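Local coordinates for protein arginase, mitochondrial (Medicago truncatula, PDB 6VSS) that hydrolyses L-arginine to urea and L-ornithine, and agmatine to urea and putrescine, as a homohexamer with two manganese ions per subunit, at residues P85-E90 and Y313-D318; T100-K105 and A328-R333; E123-D126 and D130-R133; P165-V170 and G263-I268; G195-H200 and F204-E209. All coordinates share one frame; numbering follows the deposited sequence.

Interaction 1 (P85-E90 and Y313-D318); sequences PPRIRE and YNPQRD
This is a buried contact between a helix and a loop, made by Arg87 and Ile88 against Tyr313 and Pro315. It sits within the alpha/beta arginase fold, whose parallel sheet is flanked by helices. Residues 85-90 belong to helix 84-92. Residues 313-318 lie in the loop between strand 305-311 and helix 323-339, just after Glu312, which is inferred to bind the substrate. No hydrogen bond joins the two segments. The contact rests on apolar touches and on the reach of one arginine. CG1 of Ile88 meets CD2 of Tyr313 at 3.8 Å. Val332 of helix 323-339 packs against the same isoleucine. CB of Arg87 comes to the rim of the tyrosine ring, near its plane, 3.9 Å from CE2. Arg87 has two conformers, and its end is told here for one of them. In that one the chain bends at chi2 (-70°) and chi3 (-81°), which carries the guanidinium past the ring to Pro315. CB of Pro315 then sits over one guanidinium face, 3.6 Å from NH2. Gln316 of a second subunit packs on Arg87, so the subunit interface lies close by. Asp318 OD2 accepts from Ala325 N, which ties the loop to helix 323-339. The same oxygen fixes the far end of the ring: Tyr313 OH gives a 2.6 Å hydrogen bond to the anti lone pair of Asp318 OD2.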
# COMPACT_ATOMS: atom_id res chain seq x y z
N PRO B 85 3.14 21.90 1.01
CA PRO B 85 2.19 22.92 1.43
C PRO B 85 0.76 22.74 0.88
O PRO B 85 -0.17 22.81 1.68
CB PRO B 85 2.89 24.22 1.07
CG PRO B 85 4.36 23.89 1.12
CD PRO B 85 4.41 22.48 0.56
N PRO B 86 0.51 22.53 -0.44
CA PRO B 86 -0.85 22.39 -0.99
C PRO B 86 -1.59 21.17 -0.42
O PRO B 86 -2.80 21.25 -0.24
CB PRO B 86 -0.65 22.16 -2.50
CG PRO B 86 0.69 22.79 -2.76
CD PRO B 86 1.50 22.50 -1.51
N ARG B 87 -0.85 20.12 -0.08
CA ARG B 87 -1.42 18.90 0.55
C ARG B 87 -1.87 19.25 1.97
O ARG B 87 -2.94 18.86 2.34
CB ARG B 87 -0.43 17.73 0.50
CG ARG B 87 -0.27 17.14 -0.89
CD ARG B 87 -1.52 16.39 -1.32
NE ARG B 87 -1.54 15.04 -0.76
CZ ARG B 87 -0.80 14.03 -1.25
NH1 ARG B 87 -0.85 12.82 -0.71
NH2 ARG B 87 -0.00 14.24 -2.29
N ILE B 88 -1.08 20.05 2.68
CA ILE B 88 -1.48 20.48 4.06
C ILE B 88 -2.72 21.39 3.98
O ILE B 88 -3.70 21.08 4.68
CB ILE B 88 -0.32 21.14 4.80
CG1 ILE B 88 0.86 20.19 4.99
CG2 ILE B 88 -0.78 21.69 6.15
CD1 ILE B 88 2.14 20.97 5.34
N ARG B 89 -2.76 22.39 3.11
CA ARG B 89 -4.00 23.22 3.04
C ARG B 89 -5.22 22.35 2.72
O ARG B 89 -6.30 22.60 3.23
CB ARG B 89 -3.87 24.36 2.04
CG ARG B 89 -2.78 25.32 2.45
CD ARG B 89 -2.69 26.51 1.57
NE ARG B 89 -2.19 26.06 0.30
CZ ARG B 89 -0.91 26.12 -0.08
NH1 ARG B 89 -0.01 26.69 0.70
NH2 ARG B 89 -0.56 25.72 -1.27
N GLU B 90 -5.11 21.46 1.77
CA GLU B 90 -6.29 20.64 1.44
C GLU B 90 -6.72 19.88 2.71
O GLU B 90 -7.90 19.72 2.92
CB GLU B 90 -5.97 19.67 0.31
CG GLU B 90 -6.99 18.57 0.28
CD GLU B 90 -6.81 17.61 -0.85
OE1 GLU B 90 -5.95 16.72 -0.74
OE2 GLU B 90 -7.52 17.78 -1.85
N TYR B 313 6.88 17.54 6.40
CA TYR B 313 5.85 16.64 5.83
C TYR B 313 6.31 16.30 4.39
O TYR B 313 6.60 17.22 3.62
CB TYR B 313 4.42 17.19 5.82
CG TYR B 313 3.47 16.33 5.04
CD1 TYR B 313 3.46 14.96 5.18
CD2 TYR B 313 2.55 16.88 4.14
CE1 TYR B 313 2.57 14.16 4.47
CE2 TYR B 313 1.70 16.09 3.38
CZ TYR B 313 1.68 14.72 3.57
OH TYR B 313 0.78 13.93 2.88
N ASN B 314 6.38 15.00 4.06
CA ASN B 314 6.78 14.47 2.74
C ASN B 314 5.63 13.62 2.22
O ASN B 314 5.51 12.43 2.52
CB ASN B 314 8.09 13.68 2.91
CG ASN B 314 8.67 13.24 1.58
OD1 ASN B 314 7.93 13.17 0.59
ND2 ASN B 314 9.97 12.95 1.55
N PRO B 315 4.76 14.17 1.36
CA PRO B 315 3.64 13.41 0.83
C PRO B 315 4.03 12.22 -0.05
O PRO B 315 3.28 11.30 -0.13
CB PRO B 315 2.84 14.43 -0.01
CG PRO B 315 3.66 15.67 -0.09
CD PRO B 315 4.81 15.55 0.88
N GLN B 316 5.22 12.21 -0.62
CA GLN B 316 5.75 11.05 -1.38
C GLN B 316 6.04 9.89 -0.44
O GLN B 316 6.25 8.86 -0.97
CB GLN B 316 7.07 11.32 -2.10
CG GLN B 316 6.88 12.30 -3.23
CD GLN B 316 8.10 12.55 -4.08
OE1 GLN B 316 8.91 13.41 -3.77
NE2 GLN B 316 8.17 11.89 -5.23
N ARG B 317 6.13 10.09 0.87
CA ARG B 317 6.43 8.95 1.76
C ARG B 317 5.24 8.68 2.68
O ARG B 317 5.38 7.88 3.59
CB ARG B 317 7.73 9.18 2.52
CG ARG B 317 8.88 9.54 1.59
CD ARG B 317 10.21 8.89 1.83
NE ARG B 317 10.44 8.75 3.24
CZ ARG B 317 10.97 7.69 3.80
NH1 ARG B 317 11.37 6.67 3.06
NH2 ARG B 317 11.13 7.67 5.10
N ASP B 318 4.10 9.31 2.40
CA ASP B 318 2.88 9.16 3.23
C ASP B 318 2.16 7.85 2.88
O ASP B 318 2.50 7.22 1.89
CB ASP B 318 1.96 10.37 3.03
CG ASP B 318 1.02 10.67 4.19
OD1 ASP B 318 0.91 9.85 5.08
OD2 ASP B 318 0.40 11.69 4.15

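Interaction 2 (T100-K105 and A328-R333); sequences TTEEGK and AAKLVR
Lys330 NZ donates to Glu102 OE2 at 2.7 Å, a salt bridge between a loop and a helix. The ammonium meets OE2 on the anti side, 15° out of the carboxylate plane. The two side chains cross at about a right angle. Lys330 runs extended beyond CG, and CE also lies close to the carboxylate, 3.3 Å from OE2. Elsewhere in the contact, CG2 of Thr101 rests 3.8 Å from the carbonyl O of Arg333. Arg333 NH2 comes 3.4 Å from Thr100 O, which lies near the guanidinium plane. The loop 100-105 thus packs on helix 323-339, the C-terminal helix of the arginase fold. A type I beta turn from Thr101 to Gly104 shapes it, and Lys105 N also donates to Thr101 OG1. Further out, Glu102 OE1 forms a salt bridge with Arg292 of helix 291-300. A lysine in place of Glu102 would probably leave Lys330 and Arg292 without their shared carboxylate and set three positive charges close together. Lys330 NZ has a second acceptor, Pro286 O of a third subunit. Arg333 turns back at chi3 (61°), donates to Ile92 O and Asn98 O, and touches Thr97, which like Asn98 belongs to the L-ornithine site.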
# COMPACT_ATOMS: atom_id res chain seq x y z
N THR B 100 -13.53 23.25 13.79
CA THR B 100 -13.23 23.72 15.18
C THR B 100 -11.93 23.08 15.71
O THR B 100 -11.80 21.87 15.64
CB THR B 100 -14.41 23.50 16.14
OG1 THR B 100 -15.57 24.03 15.51
CG2 THR B 100 -14.20 24.15 17.48
N THR B 101 -11.01 23.90 16.23
CA THR B 101 -9.77 23.44 16.89
C THR B 101 -10.17 22.81 18.23
O THR B 101 -11.29 22.99 18.64
CB THR B 101 -8.75 24.56 17.06
OG1 THR B 101 -9.13 25.40 18.15
CG2 THR B 101 -8.56 25.32 15.76
N GLU B 102 -9.23 22.08 18.82
CA GLU B 102 -9.45 21.24 20.01
C GLU B 102 -9.97 22.13 21.13
O GLU B 102 -10.92 21.68 21.83
CB GLU B 102 -8.18 20.50 20.41
CG GLU B 102 -7.93 19.23 19.60
CD GLU B 102 -7.27 18.09 20.38
OE1 GLU B 102 -6.90 18.30 21.52
OE2 GLU B 102 -7.15 16.99 19.82
N GLU B 103 -9.43 23.34 21.25
CA GLU B 103 -9.83 24.27 22.34
C GLU B 103 -10.90 25.28 21.91
O GLU B 103 -11.07 26.24 22.66
CB GLU B 103 -8.60 24.94 22.94
CG GLU B 103 -7.98 24.03 23.98
CD GLU B 103 -6.71 24.65 24.50
OE1 GLU B 103 -6.39 25.73 24.02
OE2 GLU B 103 -6.08 24.05 25.37
N GLY B 104 -11.66 25.02 20.85
CA GLY B 104 -12.92 25.72 20.56
C GLY B 104 -12.82 26.81 19.51
O GLY B 104 -13.85 27.43 19.28
N LYS B 105 -11.67 27.07 18.89
CA LYS B 105 -11.59 28.15 17.86
C LYS B 105 -12.19 27.67 16.52
O LYS B 105 -12.09 26.48 16.15
CB LYS B 105 -10.18 28.72 17.78
CG LYS B 105 -9.70 29.48 19.02
CD LYS B 105 -8.74 30.63 18.71
CE LYS B 105 -8.15 31.28 19.94
NZ LYS B 105 -7.07 32.23 19.59
N ALA B 328 -0.09 16.81 9.88
CA ALA B 328 0.50 18.14 9.64
C ALA B 328 -0.60 19.23 9.73
O ALA B 328 -0.37 20.27 10.33
CB ALA B 328 1.19 18.08 8.31
N ALA B 329 -1.78 18.98 9.14
CA ALA B 329 -2.91 19.94 9.08
C ALA B 329 -3.41 20.23 10.50
O ALA B 329 -3.53 21.41 10.85
CB ALA B 329 -3.99 19.38 8.20
N LYS B 330 -3.51 19.20 11.35
CA LYS B 330 -3.89 19.36 12.76
C LYS B 330 -2.81 20.11 13.56
O LYS B 330 -3.17 20.92 14.39
CB LYS B 330 -4.21 18.03 13.41
CG LYS B 330 -4.79 18.23 14.80
CD LYS B 330 -5.64 17.09 15.34
CE LYS B 330 -6.17 17.42 16.73
NZ LYS B 330 -7.21 16.46 17.16
N LEU B 331 -1.53 19.83 13.35
CA LEU B 331 -0.44 20.67 13.93
C LEU B 331 -0.62 22.13 13.50
O LEU B 331 -0.50 23.00 14.36
CB LEU B 331 0.96 20.14 13.60
CG LEU B 331 1.22 18.70 14.08
CD1 LEU B 331 2.50 18.17 13.47
CD2 LEU B 331 1.28 18.64 15.60
N VAL B 332 -0.93 22.39 12.24
CA VAL B 332 -1.13 23.79 11.74
C VAL B 332 -2.33 24.39 12.47
O VAL B 332 -2.24 25.54 12.92
CB VAL B 332 -1.27 23.88 10.20
CG1 VAL B 332 -1.40 25.32 9.75
CG2 VAL B 332 -0.04 23.33 9.51
N ARG B 333 -3.43 23.64 12.58
CA ARG B 333 -4.69 24.16 13.18
C ARG B 333 -4.44 24.53 14.64
O ARG B 333 -4.85 25.59 15.07
CB ARG B 333 -5.82 23.14 13.05
CG ARG B 333 -6.42 23.12 11.65
CD ARG B 333 -7.04 21.77 11.28
NE ARG B 333 -8.11 21.43 12.20
CZ ARG B 333 -9.34 21.06 11.86
NH1 ARG B 333 -9.72 21.01 10.60
NH2 ARG B 333 -10.23 20.86 12.82

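Interaction 3 (E123-D126 and D130-R133); sequences EIRD and DDKR
Arg125 and Asp131 face each other across a short turn at the protein surface. Their side chains cross at a slant, yet their flat groups are nearly parallel, with the guanidinium and carboxylate planes 17° apart. The approach is oblique to the guanidinium. NH2 of Arg125 stands 3.7 Å from OD1 of Asp131, which makes this a long salt bridge. No hydrogen bond crosses between the two segments. Arg125 reaches over because its chain bends at chi3 (56°), and this brings the guanidinium to the acid. The pair spans the short loop between helix 121-125, which carries Arg125, and helix 131-146, which begins at Asp131. Asp130 holds the N-cap position of the second helix. Its OD1 accepts from Arg133 N at 3.2 Å, and the N-H meets the carboxylate from above its plane. The Asp131 side chain lies about 5 Å from that of Asn196, by similarity a substrate-site residue. The strongest polar partner of Asp131 lies outside the two segments: OD1 accepts a hydrogen bond from His73 NE2. Arg125 also packs on His73. Asp126 turns to a second subunit, where it forms salt bridges with Lys50 and Arg46, so a subunit interface is close. With one arm of the arginine at long range and the acid already engaged by His73, the attraction across the turn is probably mainly electrostatic and weakened by solvent around the exposed arginine.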
# COMPACT_ATOMS: atom_id res chain seq x y z
N GLU B 123 10.18 27.85 -9.84
CA GLU B 123 10.31 28.83 -10.96
C GLU B 123 11.47 29.83 -10.72
O GLU B 123 12.19 30.19 -11.70
CB GLU B 123 8.99 29.57 -11.15
CG GLU B 123 7.85 28.65 -11.57
CD GLU B 123 7.00 28.08 -10.43
OE1 GLU B 123 7.43 28.16 -9.24
OE2 GLU B 123 5.92 27.50 -10.73
N ILE B 124 11.70 30.22 -9.49
CA ILE B 124 12.83 31.11 -9.14
C ILE B 124 14.15 30.37 -9.28
O ILE B 124 15.06 30.94 -9.93
CB ILE B 124 12.67 31.69 -7.74
CG1 ILE B 124 11.48 32.64 -7.70
CG2 ILE B 124 13.97 32.35 -7.33
CD1 ILE B 124 11.02 32.94 -6.30
N ARG B 125 14.28 29.19 -8.69
CA ARG B 125 15.53 28.38 -8.83
C ARG B 125 15.77 28.22 -10.33
O ARG B 125 16.90 28.38 -10.77
CB ARG B 125 15.43 26.98 -8.19
CG ARG B 125 15.86 26.92 -6.73
CD ARG B 125 15.83 25.57 -6.02
NE ARG B 125 16.59 24.44 -6.60
CZ ARG B 125 17.93 24.30 -6.59
NH1 ARG B 125 18.48 23.22 -7.11
NH2 ARG B 125 18.72 25.25 -6.12
N ASP B 126 14.72 27.93 -11.09
CA ASP B 126 14.84 27.69 -12.56
C ASP B 126 15.32 28.95 -13.32
O ASP B 126 15.52 28.83 -14.50
CB ASP B 126 13.54 27.17 -13.20
CG ASP B 126 13.74 26.76 -14.67
OD1 ASP B 126 14.71 26.03 -14.94
OD2 ASP B 126 12.97 27.20 -15.53
N ASP B 130 20.82 31.66 -6.87
CA ASP B 130 21.67 30.90 -5.91
C ASP B 130 20.92 30.83 -4.58
O ASP B 130 19.96 31.62 -4.40
CB ASP B 130 23.07 31.51 -5.77
CG ASP B 130 23.08 32.97 -5.36
OD1 ASP B 130 22.91 33.25 -4.18
OD2 ASP B 130 23.22 33.83 -6.24
N ASP B 131 21.34 29.93 -3.68
CA ASP B 131 20.62 29.66 -2.41
C ASP B 131 20.67 30.84 -1.45
O ASP B 131 19.73 30.98 -0.69
CB ASP B 131 21.17 28.40 -1.76
CG ASP B 131 20.88 27.20 -2.62
OD1 ASP B 131 19.74 27.10 -3.13
OD2 ASP B 131 21.83 26.41 -2.80
N LYS B 132 21.69 31.69 -1.49
CA LYS B 132 21.77 32.89 -0.62
C LYS B 132 20.64 33.84 -1.03
O LYS B 132 19.91 34.29 -0.16
CB LYS B 132 23.17 33.50 -0.71
CG LYS B 132 23.36 34.82 0.02
CD LYS B 132 24.83 35.16 0.29
CE LYS B 132 25.04 35.88 1.62
NZ LYS B 132 26.25 35.39 2.34
N ARG B 133 20.45 34.07 -2.32
CA ARG B 133 19.40 35.00 -2.81
C ARG B 133 18.06 34.30 -2.61
O ARG B 133 17.10 34.93 -2.17
CB ARG B 133 19.71 35.40 -4.25
CG ARG B 133 18.59 36.17 -4.92
CD ARG B 133 18.65 37.66 -4.67
NE ARG B 133 17.84 38.47 -5.58
CZ ARG B 133 18.12 38.72 -6.87
NH1 ARG B 133 19.18 38.19 -7.46
NH2 ARG B 133 17.31 39.49 -7.58

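Interaction 4 (P165-V170 and G263-I268); sequences PVVRAV and GVYVSI
Tyr265 OH is hydrogen-bonded to Asp309 OD2, and the same hydroxyl oxygen touches the helix across the contact, with CG1 of Val166 3.2 Å away. This is helix-on-sheet packing inside the alpha/beta arginase fold. Helix 163-174 lies over the central parallel sheet, and Tyr265 belongs to its strand 264-269. The short axes of the two segments run almost antiparallel, at 169°, with a closest approach of 10.6 Å. The Tyr265 side chain bridges the two. Its ring leaves the strand with CG anti to the backbone N (chi1 -176°), and this sends it toward the helix. Three valines receive it there. Val166 CG1 also comes 3.8 Å from CE2, approaching obliquely. Val170 CG2 lies farther off, 4.3 Å from the same CE2. Ser267, two residues along the strand, is hydrogen-bonded to Asp309 and to His160, a manganese ligand. Asp309 thus links the tyrosine to the second shell of the metal site. The contact is buried, and no other subunit touches it. The valine that meets the ring most squarely is the middle one of the three. Val167 CG2 makes a CH-pi contact over the ring: it sits 3.5 Å from the centroid of Tyr265, 13° off the normal.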
# COMPACT_ATOMS: atom_id res chain seq x y z
N PRO B 165 15.92 31.47 7.27
CA PRO B 165 15.41 32.70 6.67
C PRO B 165 14.09 33.22 7.25
O PRO B 165 13.89 34.46 7.29
CB PRO B 165 15.21 32.36 5.18
CG PRO B 165 15.42 30.85 5.06
CD PRO B 165 16.26 30.47 6.26
N VAL B 166 13.21 32.32 7.71
CA VAL B 166 11.95 32.74 8.37
C VAL B 166 12.31 33.43 9.70
O VAL B 166 11.83 34.53 9.95
CB VAL B 166 11.00 31.56 8.61
CG1 VAL B 166 9.70 32.01 9.25
CG2 VAL B 166 10.78 30.81 7.32
N VAL B 167 13.13 32.80 10.52
CA VAL B 167 13.36 33.34 11.88
C VAL B 167 14.23 34.60 11.76
O VAL B 167 13.99 35.55 12.51
CB VAL B 167 13.95 32.25 12.78
CG1 VAL B 167 14.61 32.84 14.00
CG2 VAL B 167 12.87 31.22 13.13
N ARG B 168 15.14 34.66 10.79
CA ARG B 168 15.94 35.88 10.54
C ARG B 168 15.00 37.05 10.26
O ARG B 168 15.23 38.21 10.75
CB ARG B 168 16.92 35.67 9.38
CG ARG B 168 17.59 36.96 8.94
CD ARG B 168 18.50 36.75 7.74
NE ARG B 168 17.84 36.24 6.54
CZ ARG B 168 18.48 35.74 5.50
NH1 ARG B 168 19.80 35.70 5.50
NH2 ARG B 168 17.83 35.29 4.45
N ALA B 169 14.01 36.79 9.40
CA ALA B 169 13.03 37.79 8.93
C ALA B 169 12.16 38.23 10.10
O ALA B 169 11.93 39.46 10.23
CB ALA B 169 12.22 37.19 7.84
N VAL B 170 11.71 37.29 10.95
CA VAL B 170 10.88 37.65 12.12
C VAL B 170 11.67 38.58 13.07
O VAL B 170 11.14 39.62 13.46
CB VAL B 170 10.40 36.41 12.87
CG1 VAL B 170 9.73 36.83 14.15
CG2 VAL B 170 9.44 35.56 12.01
N GLY B 263 9.50 38.04 21.42
CA GLY B 263 8.40 37.06 21.43
C GLY B 263 8.90 35.66 21.16
O GLY B 263 10.14 35.41 21.31
N VAL B 264 7.95 34.79 20.79
CA VAL B 264 8.13 33.32 20.72
C VAL B 264 7.86 32.84 19.29
O VAL B 264 6.76 33.14 18.74
CB VAL B 264 7.24 32.58 21.74
CG1 VAL B 264 7.49 31.07 21.70
CG2 VAL B 264 7.49 33.10 23.18
N TYR B 265 8.80 32.07 18.74
CA TYR B 265 8.63 31.37 17.43
C TYR B 265 8.53 29.86 17.67
O TYR B 265 9.37 29.33 18.47
CB TYR B 265 9.81 31.71 16.53
CG TYR B 265 9.67 31.12 15.16
CD1 TYR B 265 10.15 29.84 14.85
CD2 TYR B 265 9.05 31.85 14.17
CE1 TYR B 265 10.02 29.33 13.56
CE2 TYR B 265 8.97 31.37 12.88
CZ TYR B 265 9.41 30.09 12.59
OH TYR B 265 9.26 29.66 11.31
N VAL B 266 7.56 29.19 17.03
CA VAL B 266 7.31 27.74 17.24
C VAL B 266 7.57 26.97 15.95
O VAL B 266 6.83 27.14 15.01
CB VAL B 266 5.90 27.44 17.77
CG1 VAL B 266 5.74 25.94 18.00
CG2 VAL B 266 5.62 28.19 19.08
N SER B 267 8.61 26.16 15.92
CA SER B 267 9.02 25.38 14.72
C SER B 267 8.66 23.91 14.97
O SER B 267 9.21 23.29 15.92
CB SER B 267 10.47 25.57 14.48
OG SER B 267 10.90 24.75 13.40
N ILE B 268 7.75 23.36 14.21
CA ILE B 268 7.36 21.92 14.36
C ILE B 268 7.92 21.11 13.18
O ILE B 268 7.38 21.25 12.02
CB ILE B 268 5.85 21.78 14.52
CG1 ILE B 268 5.30 22.87 15.47
CG2 ILE B 268 5.54 20.34 14.95
CD1 ILE B 268 3.86 22.75 15.87

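Interaction 5 (G195-H200 and F204-E209); sequences GNYYSH and FARIME
Tyr197 and Arg206 pack face to face where the loop 195-200 comes against helix 203-209. The tight part is the arginine against one face of the ring. CD of Arg206 lies over that face of Tyr197 as a CH-pi contact, 3.4 Å from the ring centroid. The guanidinium then stacks on the same ring in a cation-pi arrangement, with centres 4.4 Å apart and planes at 18°. NH1 donates to the backbone O of Tyr197 at 2.7 Å, tilted from the carbonyl plane. Bends at chi2 (-65°) and chi3 (93°) fold the chain into this place. On the helix side Glu209 holds the guanidinium side-on. Arg206 NE meets Glu209 OE2 at 2.9 Å in an almost straight bond. The grip is a salt bridge in which NH2 donates to the syn lone pair of OE1. NH2 also donates to His191 O. The loose side is the tyrosine, which is exposed. Its OH stays 4.5 Å from Glu209 OE2. The loop is shaped by a type I turn from Asn196 to Ser199 and by an Asx turn, in which Asn196 OD1 accepts from Tyr198 N. By similarity Gly195 and Asn196 belong to the substrate site. A leucine in place of Arg206 would probably leave Glu209 without its charge partner and the Tyr197 carbonyl without this donor. All three guanidinium nitrogens are bonded, so the charge is likely to be well balanced and its rotation restricted.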
# COMPACT_ATOMS: atom_id res chain seq x y z
N GLY B 195 29.30 20.53 3.34
CA GLY B 195 29.63 21.90 2.86
C GLY B 195 28.41 22.72 2.42
O GLY B 195 28.64 23.76 1.75
N ASN B 196 27.17 22.31 2.76
CA ASN B 196 25.92 23.07 2.46
C ASN B 196 25.51 23.90 3.68
O ASN B 196 24.75 23.42 4.55
CB ASN B 196 24.73 22.21 2.04
CG ASN B 196 23.54 23.06 1.61
OD1 ASN B 196 23.66 24.28 1.52
ND2 ASN B 196 22.41 22.42 1.32
N TYR B 197 25.96 25.15 3.69
CA TYR B 197 25.56 26.21 4.63
C TYR B 197 24.04 26.23 4.95
O TYR B 197 23.66 26.55 6.05
CB TYR B 197 26.00 27.50 3.98
CG TYR B 197 25.77 28.68 4.87
CD1 TYR B 197 26.71 29.01 5.84
CD2 TYR B 197 24.64 29.46 4.74
CE1 TYR B 197 26.54 30.11 6.65
CE2 TYR B 197 24.44 30.56 5.55
CZ TYR B 197 25.40 30.89 6.51
OH TYR B 197 25.23 31.96 7.33
N TYR B 198 23.19 25.98 3.96
CA TYR B 198 21.71 26.08 4.04
C TYR B 198 21.06 24.70 4.24
O TYR B 198 19.87 24.57 3.92
CB TYR B 198 21.17 26.71 2.75
CG TYR B 198 21.62 28.13 2.56
CD1 TYR B 198 21.03 29.14 3.29
CD2 TYR B 198 22.67 28.46 1.70
CE1 TYR B 198 21.43 30.46 3.16
CE2 TYR B 198 23.09 29.78 1.55
CZ TYR B 198 22.46 30.77 2.29
OH TYR B 198 22.83 32.09 2.20
N SER B 199 21.81 23.70 4.67
CA SER B 199 21.30 22.31 4.85
C SER B 199 20.10 22.32 5.81
O SER B 199 20.10 23.15 6.73
CB SER B 199 22.40 21.40 5.38
OG SER B 199 21.88 20.19 5.93
N HIS B 200 19.21 21.33 5.70
CA HIS B 200 18.06 21.17 6.63
C HIS B 200 18.51 20.68 8.00
O HIS B 200 17.66 20.63 8.91
CB HIS B 200 17.00 20.28 6.00
CG HIS B 200 17.27 18.83 5.99
ND1 HIS B 200 16.24 17.91 5.90
CD2 HIS B 200 18.41 18.11 6.05
CE1 HIS B 200 16.72 16.69 5.88
NE2 HIS B 200 18.04 16.78 5.94
N PHE B 204 19.41 25.74 12.66
CA PHE B 204 19.49 26.33 14.02
C PHE B 204 20.94 26.75 14.33
O PHE B 204 21.09 27.60 15.17
CB PHE B 204 18.85 25.41 15.05
CG PHE B 204 17.36 25.36 14.86
CD1 PHE B 204 16.56 26.42 15.24
CD2 PHE B 204 16.78 24.30 14.17
CE1 PHE B 204 15.19 26.38 15.03
CE2 PHE B 204 15.41 24.29 13.92
CZ PHE B 204 14.62 25.31 14.37
N ALA B 205 21.95 26.18 13.68
CA ALA B 205 23.33 26.73 13.77
C ALA B 205 23.32 28.14 13.15
O ALA B 205 23.79 29.06 13.80
CB ALA B 205 24.32 25.80 13.12
N ARG B 206 22.71 28.31 11.97
CA ARG B 206 22.61 29.64 11.31
C ARG B 206 21.93 30.60 12.28
O ARG B 206 22.45 31.72 12.54
CB ARG B 206 21.86 29.49 9.98
CG ARG B 206 22.47 28.50 9.01
CD ARG B 206 23.85 28.89 8.49
NE ARG B 206 24.95 28.33 9.28
CZ ARG B 206 25.46 27.10 9.19
NH1 ARG B 206 24.98 26.20 8.34
NH2 ARG B 206 26.45 26.76 10.00
N ILE B 207 20.81 30.17 12.86
CA ILE B 207 19.94 31.07 13.67
C ILE B 207 20.77 31.50 14.86
O ILE B 207 20.96 32.70 15.03
CB ILE B 207 18.62 30.38 14.04
CG1 ILE B 207 17.66 30.30 12.85
CG2 ILE B 207 17.98 31.03 15.24
CD1 ILE B 207 16.56 29.23 13.01
N MET B 208 21.25 30.52 15.63
CA MET B 208 22.07 30.76 16.83
C MET B 208 23.32 31.59 16.47
O MET B 208 23.58 32.55 17.16
CB MET B 208 22.47 29.43 17.49
CG MET B 208 21.33 28.67 18.17
SD MET B 208 19.94 29.63 18.85
CE MET B 208 20.54 29.77 20.54
N GLU B 209 24.06 31.24 15.41
CA GLU B 209 25.24 32.03 14.97
C GLU B 209 24.83 33.49 14.84
O GLU B 209 25.64 34.31 15.20
CB GLU B 209 25.78 31.60 13.60
CG GLU B 209 26.49 30.28 13.62
CD GLU B 209 26.53 29.50 12.32
OE1 GLU B 209 26.99 28.34 12.35
OE2 GLU B 209 26.14 30.06 11.26

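All five contacts belong to one arginase fold built round an eight-stranded parallel sheet. Interactions 1 and 2 cross along the chain, their segments alternating. Their centres are about 17 Å apart, and they touch where Tyr313 CB meets Ala328 CB. Interactions 3, 4 and 5 are nested inside the loops these two close. Interaction 4 lies nearest the chain centre and packs on interaction 2 through Leu331 and Ile268. Interaction 5 is nested within interaction 4, and they meet at Val167 and Ile207. Tyr198 joins interaction 5 to helix 131-146 of interaction 3. Interactions 4 and 5 thus lie near the metal site, while interactions 1, 2 and 3 reach neighbouring subunits of the hexamer.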